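Local coordinates for protein tyrosyl-tRNA synthetase (Archaeoglobus fulgidus, PDB 2CYB) that attaches tyrosine to its cognate tRNA, probably by first activating the amino acid with ATP to give tyrosyl-AMP and then transferring it to the tRNA acceptor end, at residues K30-S42 against F64-N78. Sequence-based numbering, arbitrary orientation.
Sequences KEKPRAYVGYEPS and FEIIVLLADIHAYLN. With TYR (tyrosine), chain C.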
# COMPACT_ATOMS: atom_id res chain seq x y z
N LYS A 30 -17.19 16.05 26.97
CA LYS A 30 -17.39 16.43 25.57
C LYS A 30 -18.85 16.21 25.18
O LYS A 30 -19.24 15.12 24.77
CB LYS A 30 -16.48 15.61 24.64
CG LYS A 30 -16.66 15.96 23.16
CD LYS A 30 -15.64 15.25 22.29
CE LYS A 30 -15.76 15.70 20.84
NZ LYS A 30 -14.71 15.11 19.96
N GLU A 31 -19.65 17.26 25.33
CA GLU A 31 -21.07 17.20 25.01
C GLU A 31 -21.30 17.32 23.51
O GLU A 31 -22.37 17.72 23.07
CB GLU A 31 -21.83 18.32 25.73
CG GLU A 31 -21.42 19.74 25.35
CD GLU A 31 -19.98 20.06 25.72
OE1 GLU A 31 -19.05 19.62 25.00
OE2 GLU A 31 -19.77 20.75 26.74
N LYS A 32 -20.28 16.96 22.73
CA LYS A 32 -20.41 17.03 21.29
C LYS A 32 -19.67 15.87 20.62
O LYS A 32 -18.75 16.07 19.84
CB LYS A 32 -19.85 18.37 20.79
CG LYS A 32 -20.48 18.83 19.49
CD LYS A 32 -22.00 18.81 19.58
CE LYS A 32 -22.64 19.26 18.27
NZ LYS A 32 -24.11 19.08 18.28
N PRO A 33 -20.09 14.63 20.93
CA PRO A 33 -19.49 13.41 20.37
C PRO A 33 -19.76 13.27 18.88
O PRO A 33 -20.84 13.62 18.39
CB PRO A 33 -20.16 12.30 21.18
CG PRO A 33 -20.62 12.98 22.44
CD PRO A 33 -21.14 14.28 21.91
N ARG A 34 -18.78 12.74 18.15
CA ARG A 34 -18.92 12.55 16.72
C ARG A 34 -18.80 11.07 16.36
O ARG A 34 -17.88 10.38 16.81
CB ARG A 34 -17.85 13.35 15.97
CG ARG A 34 -17.98 13.33 14.46
CD ARG A 34 -16.92 14.20 13.82
NE ARG A 34 -17.09 15.61 14.17
CZ ARG A 34 -16.31 16.59 13.73
NH1 ARG A 34 -15.30 16.34 12.91
NH2 ARG A 34 -16.55 17.84 14.11
N ALA A 35 -19.74 10.59 15.55
CA ALA A 35 -19.74 9.20 15.10
C ALA A 35 -19.85 9.18 13.58
O ALA A 35 -20.32 10.14 12.97
CB ALA A 35 -20.91 8.45 15.72
N TYR A 36 -19.41 8.09 12.97
CA TYR A 36 -19.51 7.96 11.53
C TYR A 36 -19.59 6.50 11.13
O TYR A 36 -19.39 5.60 11.94
CB TYR A 36 -18.27 8.56 10.82
CG TYR A 36 -17.15 7.57 10.48
CD1 TYR A 36 -16.65 7.48 9.17
CD2 TYR A 36 -16.57 6.76 11.46
CE1 TYR A 36 -15.60 6.60 8.85
CE2 TYR A 36 -15.53 5.88 11.15
CZ TYR A 36 -15.05 5.81 9.85
OH TYR A 36 -14.00 4.96 9.55
N VAL A 37 -19.90 6.30 9.86
CA VAL A 37 -19.92 4.98 9.25
C VAL A 37 -19.39 5.30 7.86
O VAL A 37 -19.69 6.36 7.29
CB VAL A 37 -21.33 4.36 9.10
CG1 VAL A 37 -21.19 3.00 8.37
CG2 VAL A 37 -21.97 4.14 10.46
N GLY A 38 -18.58 4.40 7.33
CA GLY A 38 -18.06 4.60 6.00
C GLY A 38 -18.68 3.57 5.09
O GLY A 38 -18.94 2.45 5.52
N TYR A 39 -18.93 3.95 3.85
CA TYR A 39 -19.52 3.03 2.88
C TYR A 39 -18.82 3.08 1.53
O TYR A 39 -18.58 4.16 0.99
CB TYR A 39 -20.99 3.37 2.61
CG TYR A 39 -21.90 3.36 3.81
CD1 TYR A 39 -22.18 4.54 4.52
CD2 TYR A 39 -22.54 2.18 4.22
CE1 TYR A 39 -23.06 4.54 5.60
CE2 TYR A 39 -23.43 2.18 5.30
CZ TYR A 39 -23.69 3.37 5.98
OH TYR A 39 -24.57 3.39 7.04
N GLU A 40 -18.50 1.91 0.97
CA GLU A 40 -17.91 1.88 -0.37
C GLU A 40 -19.14 2.14 -1.24
O GLU A 40 -20.14 1.45 -1.12
CB GLU A 40 -17.37 0.50 -0.72
CG GLU A 40 -16.22 0.01 0.13
CD GLU A 40 -15.69 -1.33 -0.36
OE1 GLU A 40 -15.02 -2.03 0.43
OE2 GLU A 40 -15.94 -1.68 -1.53
N PRO A 41 -19.10 3.15 -2.12
CA PRO A 41 -20.28 3.39 -2.96
C PRO A 41 -20.77 2.11 -3.63
O PRO A 41 -19.99 1.41 -4.28
CB PRO A 41 -19.79 4.44 -3.95
CG PRO A 41 -18.81 5.23 -3.12
CD PRO A 41 -18.04 4.14 -2.40
N SER A 42 -22.05 1.80 -3.47
CA SER A 42 -22.64 0.59 -4.04
C SER A 42 -23.87 0.90 -4.88
O SER A 42 -24.74 1.67 -4.46
CB SER A 42 -23.02 -0.39 -2.93
OG SER A 42 -23.72 -1.51 -3.45
N PHE A 64 -25.40 12.90 19.13
CA PHE A 64 -24.13 12.83 18.40
C PHE A 64 -24.13 13.62 17.10
O PHE A 64 -25.19 13.85 16.51
CB PHE A 64 -23.79 11.38 18.02
CG PHE A 64 -23.12 10.59 19.10
CD1 PHE A 64 -23.79 10.28 20.28
CD2 PHE A 64 -21.82 10.13 18.93
CE1 PHE A 64 -23.17 9.52 21.27
CE2 PHE A 64 -21.19 9.36 19.91
CZ PHE A 64 -21.88 9.05 21.08
N GLU A 65 -22.94 14.03 16.69
CA GLU A 65 -22.72 14.72 15.42
C GLU A 65 -22.53 13.52 14.50
O GLU A 65 -21.84 12.58 14.88
CB GLU A 65 -21.42 15.54 15.44
CG GLU A 65 -21.40 16.75 16.35
CD GLU A 65 -20.10 17.54 16.25
OE1 GLU A 65 -20.03 18.66 16.79
OE2 GLU A 65 -19.13 17.04 15.63
N ILE A 66 -23.11 13.55 13.31
CA ILE A 66 -22.99 12.41 12.40
C ILE A 66 -22.27 12.68 11.09
O ILE A 66 -22.57 13.65 10.38
CB ILE A 66 -24.38 11.82 12.05
CG1 ILE A 66 -25.11 11.40 13.32
CG2 ILE A 66 -24.22 10.63 11.11
CD1 ILE A 66 -24.40 10.36 14.14
N ILE A 67 -21.32 11.81 10.76
CA ILE A 67 -20.60 11.93 9.50
C ILE A 67 -20.83 10.65 8.71
O ILE A 67 -20.74 9.55 9.25
CB ILE A 67 -19.08 12.09 9.71
CG1 ILE A 67 -18.79 13.41 10.43
CG2 ILE A 67 -18.37 12.06 8.36
CD1 ILE A 67 -17.31 13.66 10.64
N VAL A 68 -21.14 10.80 7.43
CA VAL A 68 -21.32 9.64 6.56
C VAL A 68 -20.21 9.73 5.54
O VAL A 68 -20.15 10.68 4.75
CB VAL A 68 -22.66 9.65 5.82
CG1 VAL A 68 -22.71 8.50 4.82
CG2 VAL A 68 -23.81 9.53 6.81
N LEU A 69 -19.31 8.76 5.55
CA LEU A 69 -18.21 8.75 4.60
C LEU A 69 -18.52 7.91 3.38
O LEU A 69 -18.74 6.70 3.47
CB LEU A 69 -16.93 8.21 5.27
CG LEU A 69 -15.74 7.98 4.31
CD1 LEU A 69 -15.27 9.31 3.73
CD2 LEU A 69 -14.61 7.31 5.07
N LEU A 70 -18.57 8.57 2.23
CA LEU A 70 -18.79 7.89 0.96
C LEU A 70 -17.33 7.60 0.59
O LEU A 70 -16.63 8.45 0.04
CB LEU A 70 -19.45 8.84 -0.04
CG LEU A 70 -20.86 9.29 0.39
CD1 LEU A 70 -21.29 10.52 -0.38
CD2 LEU A 70 -21.85 8.16 0.18
N ALA A 71 -16.87 6.40 0.92
CA ALA A 71 -15.49 6.00 0.68
C ALA A 71 -15.19 5.59 -0.75
O ALA A 71 -15.00 4.41 -1.03
CB ALA A 71 -15.13 4.85 1.65
N ASP A 72 -15.11 6.56 -1.65
CA ASP A 72 -14.87 6.26 -3.05
C ASP A 72 -13.50 5.64 -3.34
O ASP A 72 -13.40 4.76 -4.18
CB ASP A 72 -15.07 7.51 -3.93
CG ASP A 72 -14.28 8.72 -3.44
OD1 ASP A 72 -14.19 9.70 -4.21
OD2 ASP A 72 -13.77 8.71 -2.30
N ILE A 73 -12.46 6.11 -2.66
CA ILE A 73 -11.13 5.54 -2.88
C ILE A 73 -11.12 4.09 -2.38
O ILE A 73 -10.56 3.22 -3.03
CB ILE A 73 -10.05 6.34 -2.14
CG1 ILE A 73 -10.06 7.80 -2.61
CG2 ILE A 73 -8.69 5.71 -2.37
CD1 ILE A 73 -9.87 7.97 -4.09
N HIS A 74 -11.76 3.84 -1.24
CA HIS A 74 -11.82 2.47 -0.72
C HIS A 74 -12.51 1.54 -1.72
O HIS A 74 -12.05 0.41 -1.95
CB HIS A 74 -12.55 2.42 0.62
CG HIS A 74 -11.70 2.83 1.78
ND1 HIS A 74 -11.46 4.15 2.10
CD2 HIS A 74 -10.98 2.09 2.66
CE1 HIS A 74 -10.63 4.20 3.13
NE2 HIS A 74 -10.33 2.96 3.49
N ALA A 75 -13.60 2.02 -2.31
CA ALA A 75 -14.34 1.25 -3.30
C ALA A 75 -13.41 0.93 -4.48
O ALA A 75 -13.44 -0.17 -5.03
CB ALA A 75 -15.55 2.06 -3.79
N TYR A 76 -12.58 1.90 -4.85
CA TYR A 76 -11.66 1.68 -5.95
C TYR A 76 -10.64 0.61 -5.58
O TYR A 76 -10.36 -0.30 -6.36
CB TYR A 76 -10.91 2.97 -6.28
CG TYR A 76 -9.93 2.80 -7.41
CD1 TYR A 76 -10.36 2.82 -8.73
CD2 TYR A 76 -8.58 2.60 -7.16
CE1 TYR A 76 -9.47 2.64 -9.78
CE2 TYR A 76 -7.67 2.42 -8.19
CZ TYR A 76 -8.12 2.45 -9.50
OH TYR A 76 -7.23 2.30 -10.54
N LEU A 77 -10.07 0.73 -4.39
CA LEU A 77 -9.06 -0.22 -3.92
C LEU A 77 -9.61 -1.63 -3.79
O LEU A 77 -8.87 -2.61 -3.90
CB LEU A 77 -8.55 0.21 -2.55
CG LEU A 77 -7.82 1.54 -2.41
CD1 LEU A 77 -7.50 1.75 -0.93
CD2 LEU A 77 -6.55 1.52 -3.26
N ASN A 78 -10.91 -1.71 -3.53
CA ASN A 78 -11.57 -3.01 -3.35
C ASN A 78 -12.23 -3.50 -4.64
O ASN A 78 -13.20 -4.25 -4.61
CB ASN A 78 -12.60 -2.91 -2.21
CG ASN A 78 -12.81 -4.24 -1.48
OD1 ASN A 78 -13.66 -4.34 -0.59
ND2 ASN A 78 -12.04 -5.25 -1.85
N TYR C . -14.81 -1.21 5.26
CA TYR C . -16.22 -0.74 5.18
C TYR C . -17.12 -1.82 4.58
O TYR C . -18.33 -1.56 4.45
CB TYR C . -16.27 0.54 4.35
CG TYR C . -15.49 1.66 4.99
CD1 TYR C . -14.46 2.31 4.31
CD2 TYR C . -15.78 2.06 6.30
CE1 TYR C . -13.73 3.34 4.92
CE2 TYR C . -15.07 3.08 6.91
CZ TYR C . -14.05 3.72 6.22
OH TYR C . -13.37 4.74 6.84
OXT TYR C . -16.61 -2.91 4.26
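Strands 34-39 and 65-70 run parallel at an axis separation of 4.8 Å, and their hydrogen-bond ladder starts at Glu65 N to Pro33 O and ends at Ala71 N to Tyr39 O, with a weak rung at Val37 N to Ile67 O. At the first end, Arg34 meets Glu65 side-on: NE (2.9 Å) and NH2 (3.1 Å) both donate to OE2 of Glu65, which lies in the guanidinium plane, and the carboxylate is nearly coplanar with it. The arginine chain leaves extended, CG anti to the backbone N, and bends only at chi3 (-64°), which turns NE and NH2 onto that oxygen while NH1 bonds to Leu169 O. Its CD also presses on Ile67 CD1. Just before the strands, Pro33 CB sits over the Phe64 ring in a CH-pi contact, 3.6 Å from its centroid, and Ala35 CB, on the face opposite Arg34, packs obliquely against the same ring.

The strands belong to a right-handed beta-alpha-beta unit of the Rossmann fold, whose connecting helix 47-61 packs on Val37, Tyr39 and Phe64. The face bearing Tyr36, Gly38 and Leu69 lines the tyrosine pocket. Tyr36 OH is probably hydrogen-bonded to OH of the bound tyrosine at 2.8 Å, and Leu69 CD2 reaches within 3.4 Å of that same ligand oxygen. At Gly38, which has no side chain, the substrate ring lies directly against the strand, with Gly38 O 3.3 Å from CD2 of the ligand. Beyond Ala71, the N-cap of helix 72-77, the His74 imidazole lays one face over CE1 of the ligand. Pro41, which opens the HIGH region, rests CD on Ala75 CB at 3.5 Å. Beside it, the extended Glu40 chain runs alongside Ala75 and ends near Asn78, its carboxylate shared between Lys80 and the tyrosine-binding Tyr158.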